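Local coordinates for protein glutathione transferase (PDB 4F0C) that binds oxidized glutathione as a dimeric glutathione transferase and probably conjugates glutathione to small molecules in a wood-degrading fungus, at residues 9-14 / 56-61; 50-55 / 68-73; 61-66 / 78-83. All blocks are in the same frame, centred on the assembly; numbering follows the deposited sequence.

Contact 1: residues 9-14 / 56-61; sequences LFNHQV and GRIPAL. With GDS (oxidized glutathione disulfide), chain B; SO4 (sulfate ion), chain G.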
loop_
_atom_site.group_PDB
_atom_site.type_symbol
_atom_site.label_atom_id
_atom_site.label_comp_id
_atom_site.label_asym_id
_atom_site.label_seq_id
_atom_site.Cartn_x
_atom_site.Cartn_y
_atom_site.Cartn_z
ATOM N N LEU A 9 -14.096 -7.304 -14.385
ATOM C CA LEU A 9 -13.103 -6.362 -13.882
ATOM C C LEU A 9 -13.667 -4.950 -14.006
ATOM O O LEU A 9 -13.929 -4.477 -15.109
ATOM C CB LEU A 9 -11.789 -6.454 -14.688
ATOM C CG LEU A 9 -10.708 -5.403 -14.354
ATOM C CD1 LEU A 9 -10.263 -5.444 -12.874
ATOM C CD2 LEU A 9 -9.469 -5.546 -15.298
ATOM N N PHE A 10 -13.855 -4.272 -12.881
ATOM C CA PHE A 10 -14.235 -2.878 -12.926
ATOM C C PHE A 10 -12.944 -2.083 -13.089
ATOM O O PHE A 10 -12.032 -2.166 -12.264
ATOM C CB PHE A 10 -14.996 -2.470 -11.658
ATOM C CG PHE A 10 -16.333 -3.166 -11.506
ATOM C CD1 PHE A 10 -17.448 -2.710 -12.198
ATOM C CD2 PHE A 10 -16.467 -4.271 -10.672
ATOM C CE1 PHE A 10 -18.683 -3.323 -12.056
ATOM C CE2 PHE A 10 -17.712 -4.895 -10.513
ATOM C CZ PHE A 10 -18.812 -4.426 -11.227
ATOM N N ASN A 11 -12.871 -1.356 -14.198
ATOM C CA ASN A 11 -11.654 -0.696 -14.606
ATOM C C ASN A 11 -11.955 0.778 -14.920
ATOM O O ASN A 11 -13.096 1.248 -14.789
ATOM C CB ASN A 11 -11.085 -1.452 -15.837
ATOM C CG ASN A 11 -9.571 -1.270 -16.014
ATOM O OD1 ASN A 11 -8.945 -0.478 -15.317
ATOM N ND2 ASN A 11 -8.990 -2.006 -16.953
ATOM N N HIS A 12 -10.927 1.511 -15.334
ATOM C CA HIS A 12 -11.083 2.869 -15.843
ATOM C C HIS A 12 -10.083 3.031 -16.991
ATOM O O HIS A 12 -8.991 2.443 -16.943
ATOM C CB HIS A 12 -10.786 3.922 -14.756
ATOM C CG HIS A 12 -11.188 5.307 -15.155
ATOM N ND1 HIS A 12 -10.275 6.281 -15.496
ATOM C CD2 HIS A 12 -12.412 5.867 -15.328
ATOM C CE1 HIS A 12 -10.913 7.391 -15.832
ATOM N NE2 HIS A 12 -12.212 7.163 -15.741
ATOM N N GLN A 13 -10.456 3.808 -18.009
ATOM C CA GLN A 13 -9.632 3.958 -19.194
ATOM C C GLN A 13 -8.344 4.729 -18.900
ATOM O O GLN A 13 -7.272 4.362 -19.385
ATOM C CB GLN A 13 -10.422 4.640 -20.334
ATOM C CG GLN A 13 -11.689 3.888 -20.789
ATOM C CD GLN A 13 -12.957 4.403 -20.115
ATOM O OE1 GLN A 13 -12.937 4.834 -18.954
ATOM N NE2 GLN A 13 -14.066 4.371 -20.848
ATOM N N VAL A 14 -8.445 5.800 -18.113
ATOM C CA VAL A 14 -7.287 6.665 -17.878
ATOM C C VAL A 14 -6.483 6.239 -16.643
ATOM O O VAL A 14 -5.253 6.187 -16.691
ATOM C CB VAL A 14 -7.701 8.137 -17.711
ATOM C CG1 VAL A 14 -6.460 9.003 -17.435
ATOM C CG2 VAL A 14 -8.435 8.632 -18.964
ATOM N N GLY A 56 -14.915 2.776 -2.728
ATOM C CA GLY A 56 -15.420 3.512 -3.896
ATOM C C GLY A 56 -14.308 3.926 -4.873
ATOM O O GLY A 56 -14.331 5.019 -5.463
ATOM N N ARG A 57 -13.331 3.050 -5.045
ATOM C CA ARG A 57 -12.256 3.264 -6.025
ATOM C C ARG A 57 -12.097 2.001 -6.863
ATOM O O ARG A 57 -12.407 0.903 -6.410
ATOM C CB ARG A 57 -10.932 3.625 -5.327
ATOM C CG ARG A 57 -11.005 4.932 -4.530
ATOM C CD ARG A 57 -9.601 5.297 -3.965
ATOM N NE ARG A 57 -8.892 6.295 -4.778
ATOM C CZ ARG A 57 -7.626 6.680 -4.581
ATOM N NH1 ARG A 57 -6.898 6.112 -3.632
ATOM N NH2 ARG A 57 -7.076 7.605 -5.360
ATOM N N ILE A 58 -11.658 2.161 -8.109
ATOM C CA ILE A 58 -11.401 1.003 -8.958
ATOM C C ILE A 58 -9.909 0.625 -8.855
ATOM O O ILE A 58 -9.069 1.482 -8.584
ATOM C CB ILE A 58 -11.847 1.272 -10.443
ATOM C CG1 ILE A 58 -10.925 2.268 -11.110
ATOM C CG2 ILE A 58 -13.321 1.707 -10.511
ATOM C CD1 ILE A 58 -9.830 1.601 -11.891
ATOM N N PRO A 59 -9.562 -0.646 -9.110
ATOM C CA PRO A 59 -10.436 -1.730 -9.577
ATOM C C PRO A 59 -11.163 -2.522 -8.476
ATOM O O PRO A 59 -10.854 -2.440 -7.273
ATOM C CB PRO A 59 -9.459 -2.675 -10.267
ATOM C CG PRO A 59 -8.215 -2.543 -9.405
ATOM C CD PRO A 59 -8.143 -1.043 -9.140
ATOM N N ALA A 60 -12.143 -3.298 -8.922
ATOM C CA ALA A 60 -12.716 -4.361 -8.109
ATOM C C ALA A 60 -12.935 -5.504 -9.089
ATOM O O ALA A 60 -13.088 -5.272 -10.298
ATOM C CB ALA A 60 -14.071 -3.929 -7.464
ATOM N N LEU A 61 -12.954 -6.724 -8.563
ATOM C CA LEU A 61 -13.049 -7.931 -9.399
ATOM C C LEU A 61 -14.154 -8.808 -8.856
ATOM O O LEU A 61 -14.214 -9.041 -7.647
ATOM C CB LEU A 61 -11.735 -8.725 -9.315
ATOM C CG LEU A 61 -11.698 -10.026 -10.142
ATOM C CD1 LEU A 61 -11.185 -9.711 -11.516
ATOM C CD2 LEU A 61 -10.803 -11.097 -9.473
HETATM N N1 GDS B . -4.679 1.441 -3.641
HETATM C CA1 GDS B . -5.783 1.388 -4.673
HETATM C C1 GDS B . -5.565 0.192 -5.682
HETATM O OE1 GDS B . -4.383 -0.137 -6.000
HETATM O OE2 GDS B . -6.602 -0.424 -6.061
HETATM C CB1 GDS B . -5.885 2.724 -5.491
HETATM C CG1 GDS B . -7.023 2.653 -6.535
HETATM C CD1 GDS B . -7.188 4.000 -7.164
HETATM O O1 GDS B . -6.506 4.979 -6.911
HETATM N N2 GDS B . -8.206 4.059 -8.095
HETATM C CA2 GDS B . -8.537 5.314 -8.799
HETATM C C2 GDS B . -9.963 5.712 -8.505
HETATM O O2 GDS B . -10.851 4.855 -8.501
HETATM C CB2 GDS B . -8.484 5.117 -10.332
HETATM S SG2 GDS B . -6.767 4.952 -10.872
HETATM N N3 GDS B . -10.207 7.029 -8.341
HETATM C CA3 GDS B . -11.554 7.470 -8.104
HETATM C C3 GDS B . -11.602 8.470 -6.955
HETATM O OE3 GDS B . -12.657 9.121 -6.790
HETATM O OE4 GDS B . -10.593 8.502 -6.228
HETATM N N4 GDS B . -4.064 6.465 -6.837
HETATM C CA4 GDS B . -2.995 6.275 -5.847
HETATM C C4 GDS B . -2.538 4.787 -5.900
HETATM O OE5 GDS B . -2.602 4.178 -6.999
HETATM O OE6 GDS B . -2.122 4.314 -4.823
HETATM C C5 GDS B . -4.195 7.652 -7.515
HETATM O O5 GDS B . -3.443 8.615 -7.355
HETATM C CA5 GDS B . -5.318 7.766 -8.537
HETATM N N5 GDS B . -5.761 9.182 -8.669
HETATM C CB5 GDS B . -4.782 7.240 -9.874
HETATM S SG5 GDS B . -6.153 6.998 -11.067
HETATM C CA6 GDS B . -8.464 11.150 -6.240
HETATM C C6 GDS B . -7.486 12.259 -5.677
HETATM O OE7 GDS B . -7.974 13.208 -5.027
HETATM O OE8 GDS B . -6.268 12.104 -5.911
HETATM N N6 GDS B . -9.728 11.174 -5.505
HETATM C CB6 GDS B . -8.645 11.425 -7.762
HETATM C CG6 GDS B . -7.421 11.010 -8.594
HETATM C CD6 GDS B . -7.108 9.531 -8.405
HETATM O O6 GDS B . -7.922 8.659 -8.081
HETATM S S SO4 G . -13.899 10.008 -16.396
HETATM O O1 SO4 G . -13.379 10.343 -15.068
HETATM O O2 SO4 G . -14.946 10.960 -16.749
HETATM O O3 SO4 G . -12.812 10.092 -17.367
HETATM O O4 SO4 G . -14.454 8.655 -16.387
#
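Ile-58, Pro-59 and Ala-60 pass alongside Leu-9, Phe-10 and His-12 where residues 56-61 leave the glutathione pocket and join strand 7-11. Just before this crossing, Arg-57 turns to the ligand instead: a bend at chi3 (99°) swings the guanidinium across the disulfide, one face centred on O1, while NH2 donates to ligand O6 at 3.0 Å and NE to the carboxylate atom OE4. Ile-58 pairs through its backbone with the ligand, while its side chain reaches the end of strand 7-11 and the loop that follows, CG1 also lying against ligand CB2. Its N donates to O2 of the disulfide and its O accepts from ligand N2 at 2.8 Å, a pair of bonds resembling one rung of an antiparallel ladder. From the side chain, CD1 reaches His-12 N at 3.6 Å and also meets His-12 CB. Beyond CB the imidazole leads away from this contact, and NE2 donates to O4 of a sulfate ion, probably from the crystallisation liquor. Pro-59 follows a cis peptide bond. Its CA sits 3.2 Å from Phe-10 O in a bent CA-H...O contact, and CB lies next to Leu-9 CD1 (3.9 Å), the two side chains running side by side in the same direction. Ala-60 O accepts the Phe-10 N-H at 2.9 Å, nearly straight (164°), and Ala-60 CB touches Phe-10 CD2 at 4.0 Å. Leu-61 then faces Leu-9 as an antiparallel non-hydrogen-bonded pair, both side chains on the sheet face packed by helices 18-28 and 74-85. A cis-proline leading into the third strand, with the preceding residue pairing through its backbone with glutathione, is a hallmark of the thioredoxin-fold domain of glutathione transferases.

Contact 2: residues 50-55 / 68-73; sequences TKYNPN and DFVVWE. With GDS (oxidized glutathione disulfide), chain B; SO4 (sulfate ion), chain C.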
loop_
_atom_site.group_PDB
_atom_site.type_symbol
_atom_site.label_atom_id
_atom_site.label_comp_id
_atom_site.label_asym_id
_atom_site.label_seq_id
_atom_site.Cartn_x
_atom_site.Cartn_y
_atom_site.Cartn_z
ATOM N N THR A 50 -20.279 1.005 -4.576
ATOM C CA THR A 50 -19.755 0.855 -3.214
ATOM C C THR A 50 -20.203 -0.470 -2.602
ATOM O O THR A 50 -19.594 -0.967 -1.649
ATOM C CB THR A 50 -20.085 2.064 -2.281
ATOM O OG1 THR A 50 -21.502 2.206 -2.138
ATOM C CG2 THR A 50 -19.502 3.348 -2.860
ATOM N N LYS A 51 -21.243 -1.071 -3.177
ATOM C CA LYS A 51 -21.639 -2.418 -2.756
ATOM C C LYS A 51 -20.534 -3.433 -3.058
ATOM O O LYS A 51 -20.419 -4.465 -2.383
ATOM C CB LYS A 51 -22.996 -2.833 -3.367
ATOM C CG LYS A 51 -22.954 -3.304 -4.822
ATOM C CD LYS A 51 -24.392 -3.564 -5.335
ATOM C CE LYS A 51 -24.402 -4.058 -6.777
ATOM N NZ LYS A 51 -25.677 -3.783 -7.496
ATOM N N TYR A 52 -19.711 -3.130 -4.067
ATOM C CA TYR A 52 -18.536 -3.946 -4.388
ATOM C C TYR A 52 -17.281 -3.488 -3.663
ATOM O O TYR A 52 -16.483 -4.307 -3.236
ATOM C CB TYR A 52 -18.254 -3.916 -5.882
ATOM C CG TYR A 52 -19.379 -4.535 -6.681
ATOM C CD1 TYR A 52 -19.694 -5.884 -6.529
ATOM C CD2 TYR A 52 -20.134 -3.776 -7.557
ATOM C CE1 TYR A 52 -20.732 -6.463 -7.240
ATOM C CE2 TYR A 52 -21.186 -4.351 -8.278
ATOM C CZ TYR A 52 -21.462 -5.693 -8.117
ATOM O OH TYR A 52 -22.480 -6.280 -8.815
ATOM N N ASN A 53 -17.091 -2.177 -3.562
ATOM C CA ASN A 53 -15.939 -1.641 -2.838
ATOM C C ASN A 53 -16.359 -0.462 -1.981
ATOM O O ASN A 53 -16.658 0.614 -2.507
ATOM C CB ASN A 53 -14.813 -1.238 -3.818
ATOM C CG ASN A 53 -13.591 -0.682 -3.094
ATOM O OD1 ASN A 53 -13.593 -0.621 -1.874
ATOM N ND2 ASN A 53 -12.536 -0.304 -3.841
ATOM N N PRO A 54 -16.393 -0.644 -0.643
ATOM C CA PRO A 54 -16.855 0.481 0.184
ATOM C C PRO A 54 -15.945 1.694 0.053
ATOM O O PRO A 54 -16.414 2.806 0.315
ATOM C CB PRO A 54 -16.809 -0.072 1.620
ATOM C CG PRO A 54 -15.865 -1.269 1.561
ATOM C CD PRO A 54 -16.014 -1.830 0.158
ATOM N N ASN A 55 -14.684 1.477 -0.325
ATOM C CA ASN A 55 -13.727 2.565 -0.574
ATOM C C ASN A 55 -14.106 3.375 -1.837
ATOM O O ASN A 55 -13.663 4.515 -1.999
ATOM C CB ASN A 55 -12.285 2.055 -0.676
ATOM C CG ASN A 55 -11.251 3.198 -0.657
ATOM O OD1 ASN A 55 -11.445 4.176 0.052
ATOM N ND2 ASN A 55 -10.194 3.096 -1.467
ATOM N N ASP A 68 -19.493 -15.524 -7.251
ATOM C CA ASP A 68 -19.426 -14.055 -7.334
ATOM C C ASP A 68 -18.607 -13.434 -6.216
ATOM O O ASP A 68 -18.916 -12.341 -5.726
ATOM C CB ASP A 68 -20.836 -13.431 -7.402
ATOM C CG ASP A 68 -21.528 -13.707 -8.738
ATOM O OD1 ASP A 68 -20.841 -13.974 -9.748
ATOM O OD2 ASP A 68 -22.758 -13.671 -8.773
ATOM N N PHE A 69 -17.555 -14.136 -5.814
ATOM C CA PHE A 69 -16.630 -13.614 -4.805
ATOM C C PHE A 69 -16.021 -12.292 -5.297
ATOM O O PHE A 69 -15.644 -12.176 -6.468
ATOM C CB PHE A 69 -15.511 -14.645 -4.586
ATOM C CG PHE A 69 -14.703 -14.424 -3.326
ATOM C CD1 PHE A 69 -15.113 -14.995 -2.127
ATOM C CD2 PHE A 69 -13.512 -13.687 -3.355
ATOM C CE1 PHE A 69 -14.368 -14.837 -0.965
ATOM C CE2 PHE A 69 -12.740 -13.521 -2.173
ATOM C CZ PHE A 69 -13.169 -14.097 -0.993
ATOM N N VAL A 70 -15.936 -11.296 -4.414
ATOM C CA VAL A 70 -15.435 -9.963 -4.793
ATOM C C VAL A 70 -14.156 -9.616 -4.049
ATOM O O VAL A 70 -14.072 -9.805 -2.837
ATOM C CB VAL A 70 -16.479 -8.858 -4.430
ATOM C CG1 VAL A 70 -15.893 -7.447 -4.677
ATOM C CG2 VAL A 70 -17.818 -9.079 -5.191
ATOM N N VAL A 71 -13.167 -9.071 -4.766
ATOM C CA VAL A 71 -11.962 -8.544 -4.144
ATOM C C VAL A 71 -11.653 -7.159 -4.735
ATOM O O VAL A 71 -11.822 -6.925 -5.940
ATOM C CB VAL A 71 -10.747 -9.494 -4.361
ATOM C CG1 VAL A 71 -9.482 -8.929 -3.677
ATOM C CG2 VAL A 71 -11.054 -10.913 -3.824
ATOM N N TRP A 72 -11.229 -6.235 -3.883
ATOM C CA TRP A 72 -10.776 -4.929 -4.360
ATOM C C TRP A 72 -9.372 -4.648 -3.783
ATOM O O TRP A 72 -8.840 -5.494 -3.066
ATOM C CB TRP A 72 -11.825 -3.839 -4.051
ATOM C CG TRP A 72 -12.335 -3.805 -2.566
ATOM C CD1 TRP A 72 -13.422 -4.498 -2.022
ATOM C CD2 TRP A 72 -11.787 -3.015 -1.487
ATOM N NE1 TRP A 72 -13.552 -4.175 -0.662
ATOM C CE2 TRP A 72 -12.564 -3.280 -0.320
ATOM C CE3 TRP A 72 -10.727 -2.094 -1.401
ATOM C CZ2 TRP A 72 -12.303 -2.664 0.916
ATOM C CZ3 TRP A 72 -10.465 -1.480 -0.164
ATOM C CH2 TRP A 72 -11.254 -1.777 0.982
ATOM N N GLU A 73 -8.807 -3.475 -4.089
ATOM C CA GLU A 73 -7.362 -3.207 -4.008
ATOM C C GLU A 73 -6.669 -3.990 -5.113
ATOM O O GLU A 73 -6.592 -5.226 -5.064
ATOM C CB GLU A 73 -6.729 -3.509 -2.635
ATOM C CG GLU A 73 -7.051 -2.455 -1.554
ATOM C CD GLU A 73 -6.570 -1.049 -1.936
ATOM O OE1 GLU A 73 -5.441 -0.896 -2.437
ATOM O OE2 GLU A 73 -7.347 -0.081 -1.744
HETATM N N1 GDS B . -4.679 1.441 -3.641
HETATM C CA1 GDS B . -5.783 1.388 -4.673
HETATM C C1 GDS B . -5.565 0.192 -5.682
HETATM O OE1 GDS B . -4.383 -0.137 -6.000
HETATM O OE2 GDS B . -6.602 -0.424 -6.061
HETATM C CB1 GDS B . -5.885 2.724 -5.491
HETATM C CG1 GDS B . -7.023 2.653 -6.535
HETATM C CD1 GDS B . -7.188 4.000 -7.164
HETATM O O1 GDS B . -6.506 4.979 -6.911
HETATM N N2 GDS B . -8.206 4.059 -8.095
HETATM C CA2 GDS B . -8.537 5.314 -8.799
HETATM C C2 GDS B . -9.963 5.712 -8.505
HETATM O O2 GDS B . -10.851 4.855 -8.501
HETATM C CB2 GDS B . -8.484 5.117 -10.332
HETATM S SG2 GDS B . -6.767 4.952 -10.872
HETATM N N3 GDS B . -10.207 7.029 -8.341
HETATM C CA3 GDS B . -11.554 7.470 -8.104
HETATM C C3 GDS B . -11.602 8.470 -6.955
HETATM O OE3 GDS B . -12.657 9.121 -6.790
HETATM O OE4 GDS B . -10.593 8.502 -6.228
HETATM N N4 GDS B . -4.064 6.465 -6.837
HETATM C CA4 GDS B . -2.995 6.275 -5.847
HETATM C C4 GDS B . -2.538 4.787 -5.900
HETATM O OE5 GDS B . -2.602 4.178 -6.999
HETATM O OE6 GDS B . -2.122 4.314 -4.823
HETATM C C5 GDS B . -4.195 7.652 -7.515
HETATM O O5 GDS B . -3.443 8.615 -7.355
HETATM C CA5 GDS B . -5.318 7.766 -8.537
HETATM N N5 GDS B . -5.761 9.182 -8.669
HETATM C CB5 GDS B . -4.782 7.240 -9.874
HETATM S SG5 GDS B . -6.153 6.998 -11.067
HETATM C CA6 GDS B . -8.464 11.150 -6.240
HETATM C C6 GDS B . -7.486 12.259 -5.677
HETATM O OE7 GDS B . -7.974 13.208 -5.027
HETATM O OE8 GDS B . -6.268 12.104 -5.911
HETATM N N6 GDS B . -9.728 11.174 -5.505
HETATM C CB6 GDS B . -8.645 11.425 -7.762
HETATM C CG6 GDS B . -7.421 11.010 -8.594
HETATM C CD6 GDS B . -7.108 9.531 -8.405
HETATM O O6 GDS B . -7.922 8.659 -8.081
HETATM S S SO4 C . -15.373 -6.557 2.501
HETATM O O1 SO4 C . -14.594 -5.796 1.513
HETATM O O2 SO4 C . -15.658 -7.886 2.008
HETATM O O3 SO4 C . -14.642 -6.861 3.753
HETATM O O4 SO4 C . -16.544 -5.778 2.790
HETATM O O HOH W 1 -9.573 0.619 -3.089
#
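The amide of Asn-53 lies flat on the indole of Trp-72, the two planes only 20° apart although the side chains as a whole cross at about a right angle. OD1 is held over the centre of the ring system, 3.0 Å from CD2 of Trp-72, and Asn-53 CB adds a CH-pi contact over the five-membered ring. The oxygen is fixed from behind by an Asx turn: Asn-55 N donates to Asn-53 OD1 at 2.8 Å, from well above the carbonyl plane. Pro-54 CD approaches the same indole obliquely, 3.5 Å from Trp-72 NE1, which donates to O1 of a sulfate ion. Earlier in both segments, Val-70 CG2 meets Tyr-52 CD1 at the ring edge (3.9 Å), the side chains again crossing roughly at right angles. One water accepts from ND2 of both Asn-53 and Asn-55 and donates to Glu-73 OE2 (2.7 Å), while Glu-73 OE1 accepts from N1 of the glutathione disulfide at 2.7 Å. Asn-55 OD1 is taken by Arg-146 of the second subunit, whose Trp-105 also meets Trp-72 edge-to-face. The loop after helix 47-50 thus packs along strand 69-72, one of the two outermost strands of the sheet within this chain, with Glu-73 as N-cap of helix 74-85.

Contact 3: residues 61-66 / 78-83; sequences LIDHYY and LLYIVE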
loop_
_atom_site.group_PDB
_atom_site.type_symbol
_atom_site.label_atom_id
_atom_site.label_comp_id
_atom_site.label_asym_id
_atom_site.label_seq_id
_atom_site.Cartn_x
_atom_site.Cartn_y
_atom_site.Cartn_z
ATOM N N LEU A 61 -12.954 -6.724 -8.563
ATOM C CA LEU A 61 -13.049 -7.931 -9.399
ATOM C C LEU A 61 -14.154 -8.808 -8.856
ATOM O O LEU A 61 -14.214 -9.041 -7.647
ATOM C CB LEU A 61 -11.735 -8.725 -9.315
ATOM C CG LEU A 61 -11.698 -10.026 -10.142
ATOM C CD1 LEU A 61 -11.185 -9.711 -11.516
ATOM C CD2 LEU A 61 -10.803 -11.097 -9.473
ATOM N N ILE A 62 -15.039 -9.285 -9.729
ATOM C CA ILE A 62 -16.000 -10.323 -9.325
ATOM C C ILE A 62 -15.638 -11.629 -9.995
ATOM O O ILE A 62 -15.471 -11.658 -11.219
ATOM C CB ILE A 62 -17.440 -10.010 -9.767
ATOM C CG1 ILE A 62 -17.868 -8.613 -9.288
ATOM C CG2 ILE A 62 -18.425 -11.096 -9.228
ATOM C CD1 ILE A 62 -19.150 -8.174 -9.931
ATOM N N ASP A 63 -15.502 -12.699 -9.209
ATOM C CA ASP A 63 -15.224 -14.020 -9.754
ATOM C C ASP A 63 -16.549 -14.799 -9.894
ATOM O O ASP A 63 -17.082 -15.395 -8.947
ATOM C CB ASP A 63 -14.204 -14.742 -8.864
ATOM C CG ASP A 63 -13.747 -16.076 -9.436
ATOM O OD1 ASP A 63 -14.368 -16.610 -10.409
ATOM O OD2 ASP A 63 -12.772 -16.611 -8.852
ATOM N N HIS A 64 -17.105 -14.781 -11.095
ATOM C CA HIS A 64 -18.400 -15.401 -11.309
ATOM C C HIS A 64 -18.372 -16.930 -11.158
ATOM O O HIS A 64 -19.418 -17.543 -10.976
ATOM C CB HIS A 64 -18.969 -14.996 -12.680
ATOM C CG HIS A 64 -19.126 -13.515 -12.848
ATOM N ND1 HIS A 64 -19.978 -12.765 -12.061
ATOM C CD2 HIS A 64 -18.558 -12.649 -13.721
ATOM C CE1 HIS A 64 -19.916 -11.499 -12.438
ATOM N NE2 HIS A 64 -19.074 -11.403 -13.454
ATOM N N TYR A 65 -17.186 -17.541 -11.266
ATOM C CA TYR A 65 -17.086 -19.006 -11.206
ATOM C C TYR A 65 -16.749 -19.437 -9.773
ATOM O O TYR A 65 -16.527 -20.613 -9.502
ATOM C CB TYR A 65 -16.011 -19.550 -12.162
ATOM C CG TYR A 65 -16.237 -19.280 -13.650
ATOM C CD1 TYR A 65 -17.381 -18.618 -14.115
ATOM C CD2 TYR A 65 -15.302 -19.741 -14.604
ATOM C CE1 TYR A 65 -17.563 -18.384 -15.519
ATOM C CE2 TYR A 65 -15.473 -19.516 -15.960
ATOM C CZ TYR A 65 -16.585 -18.830 -16.418
ATOM O OH TYR A 65 -16.712 -18.613 -17.788
ATOM N N TYR A 66 -16.712 -18.470 -8.866
ATOM C CA TYR A 66 -16.527 -18.774 -7.443
ATOM C C TYR A 66 -17.599 -18.039 -6.631
ATOM O O TYR A 66 -17.279 -17.268 -5.735
ATOM C CB TYR A 66 -15.120 -18.358 -7.021
ATOM C CG TYR A 66 -14.691 -18.829 -5.634
ATOM C CD1 TYR A 66 -14.812 -20.173 -5.266
ATOM C CD2 TYR A 66 -14.164 -17.927 -4.713
ATOM C CE1 TYR A 66 -14.392 -20.611 -3.993
ATOM C CE2 TYR A 66 -13.743 -18.346 -3.448
ATOM C CZ TYR A 66 -13.862 -19.693 -3.096
ATOM O OH TYR A 66 -13.450 -20.126 -1.844
ATOM N N LEU A 78 -4.455 -9.113 -7.518
ATOM C CA LEU A 78 -3.364 -9.884 -8.132
ATOM C C LEU A 78 -3.063 -11.140 -7.309
ATOM O O LEU A 78 -2.910 -12.216 -7.880
ATOM C CB LEU A 78 -2.078 -9.057 -8.297
ATOM C CG LEU A 78 -2.156 -7.783 -9.161
ATOM C CD1 LEU A 78 -0.828 -6.976 -9.107
ATOM C CD2 LEU A 78 -2.529 -8.116 -10.632
ATOM N N LEU A 79 -2.988 -10.994 -5.990
ATOM C CA LEU A 79 -2.746 -12.130 -5.104
ATOM C C LEU A 79 -3.858 -13.155 -5.194
ATOM O O LEU A 79 -3.587 -14.353 -5.213
ATOM C CB LEU A 79 -2.542 -11.643 -3.646
ATOM C CG LEU A 79 -1.150 -11.011 -3.476
ATOM C CD1 LEU A 79 -1.125 -10.078 -2.250
ATOM C CD2 LEU A 79 -0.053 -12.124 -3.336
ATOM N N TYR A 80 -5.105 -12.687 -5.216
ATOM C CA TYR A 80 -6.267 -13.575 -5.302
ATOM C C TYR A 80 -6.146 -14.427 -6.571
ATOM O O TYR A 80 -6.271 -15.653 -6.532
ATOM C CB TYR A 80 -7.580 -12.772 -5.359
ATOM C CG TYR A 80 -8.833 -13.631 -5.640
ATOM C CD1 TYR A 80 -9.480 -14.319 -4.614
ATOM C CD2 TYR A 80 -9.337 -13.743 -6.939
ATOM C CE1 TYR A 80 -10.622 -15.122 -4.869
ATOM C CE2 TYR A 80 -10.467 -14.558 -7.219
ATOM C CZ TYR A 80 -11.098 -15.225 -6.184
ATOM O OH TYR A 80 -12.214 -15.995 -6.449
ATOM N N ILE A 81 -5.880 -13.763 -7.685
ATOM C CA ILE A 81 -5.823 -14.468 -8.958
ATOM C C ILE A 81 -4.711 -15.525 -8.978
ATOM O O ILE A 81 -4.930 -16.670 -9.430
ATOM C CB ILE A 81 -5.657 -13.492 -10.125
ATOM C CG1 ILE A 81 -6.928 -12.646 -10.266
ATOM C CG2 ILE A 81 -5.413 -14.280 -11.453
ATOM C CD1 ILE A 81 -6.775 -11.453 -11.196
ATOM N N VAL A 82 -3.512 -15.174 -8.508
ATOM C CA VAL A 82 -2.443 -16.187 -8.539
ATOM C C VAL A 82 -2.633 -17.301 -7.507
ATOM O O VAL A 82 -2.256 -18.454 -7.772
ATOM C CB VAL A 82 -0.991 -15.621 -8.464
ATOM C CG1 VAL A 82 -0.709 -14.716 -9.678
ATOM C CG2 VAL A 82 -0.722 -14.895 -7.128
ATOM N N GLU A 83 -3.180 -16.989 -6.336
ATOM C CA GLU A 83 -3.440 -18.058 -5.380
ATOM C C GLU A 83 -4.399 -19.106 -5.959
ATOM O O GLU A 83 -4.186 -20.325 -5.833
ATOM C CB GLU A 83 -3.959 -17.482 -4.056
ATOM C CG GLU A 83 -2.831 -16.892 -3.212
ATOM C CD GLU A 83 -1.961 -17.975 -2.569
ATOM O OE1 GLU A 83 -0.812 -17.677 -2.185
ATOM O OE2 GLU A 83 -2.434 -19.122 -2.441
#
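Asp-63 and Tyr-80 both extend their side chains opposite the main-chain N (chi1 -174° and 172°), which brings the carboxylate of the strand and the phenol of the helix together. There Tyr-80 OH donates to Asp-63 OD2 in a short hydrogen bond of 2.5 Å, reaching the oxygen on its anti side and somewhat out of the carboxylate plane. The carboxylate stands almost perpendicular to the ring, with OD2 at the ring edge. OD2 also bonds to Tyr-85 OH, so two phenols grip one oxygen. The other oxygen, OD1, accepts from Tyr-65 N at 3.1 Å in an Asx turn, within the type I turn 63-66, and from Gln-6. Tyr-66 CD2 comes up to Tyr-80 OH at 3.2 Å, its own hydroxyl being bonded to Asp-97 of the second subunit. Nearer the root of the Tyr-80 ring, Leu-61 CD2 touches Tyr-80 CD2 (3.9 Å) and also Ile-81 CG1. Strand 61-63 and helix 78-83 run nearly parallel, 23° apart, with axes 10.9 Å from each other. This is the helix-on-sheet packing of the beta-beta-alpha half of a thioredoxin fold.

Overall arrangement
All three contacts belong to the N-terminal thioredoxin-like domain, where strand 60-63 carries contacts 1 and 3 and pairs with strand 69-72 of contact 2. Contacts 1 and 3 share Leu-61, and the pairing with contact 2 is close: Leu-61 N lies 2.9 Å from Val-71 O, and Asp-63 N lies 2.8 Å from Phe-69 O. Phe-10 CZ of contact 1 packs on Tyr-52 CE2 of contact 2 at 3.8 Å. The centres of contacts 1 and 2 are about 10 Å apart, and both touch the glutathione disulfide, contact 1 through residues 57-59 and contact 2 through Glu-73. Contact 3, centred about 14 Å from contact 1, lies further along the strand, with the Leu-61 side chain about 10 Å from the ligand.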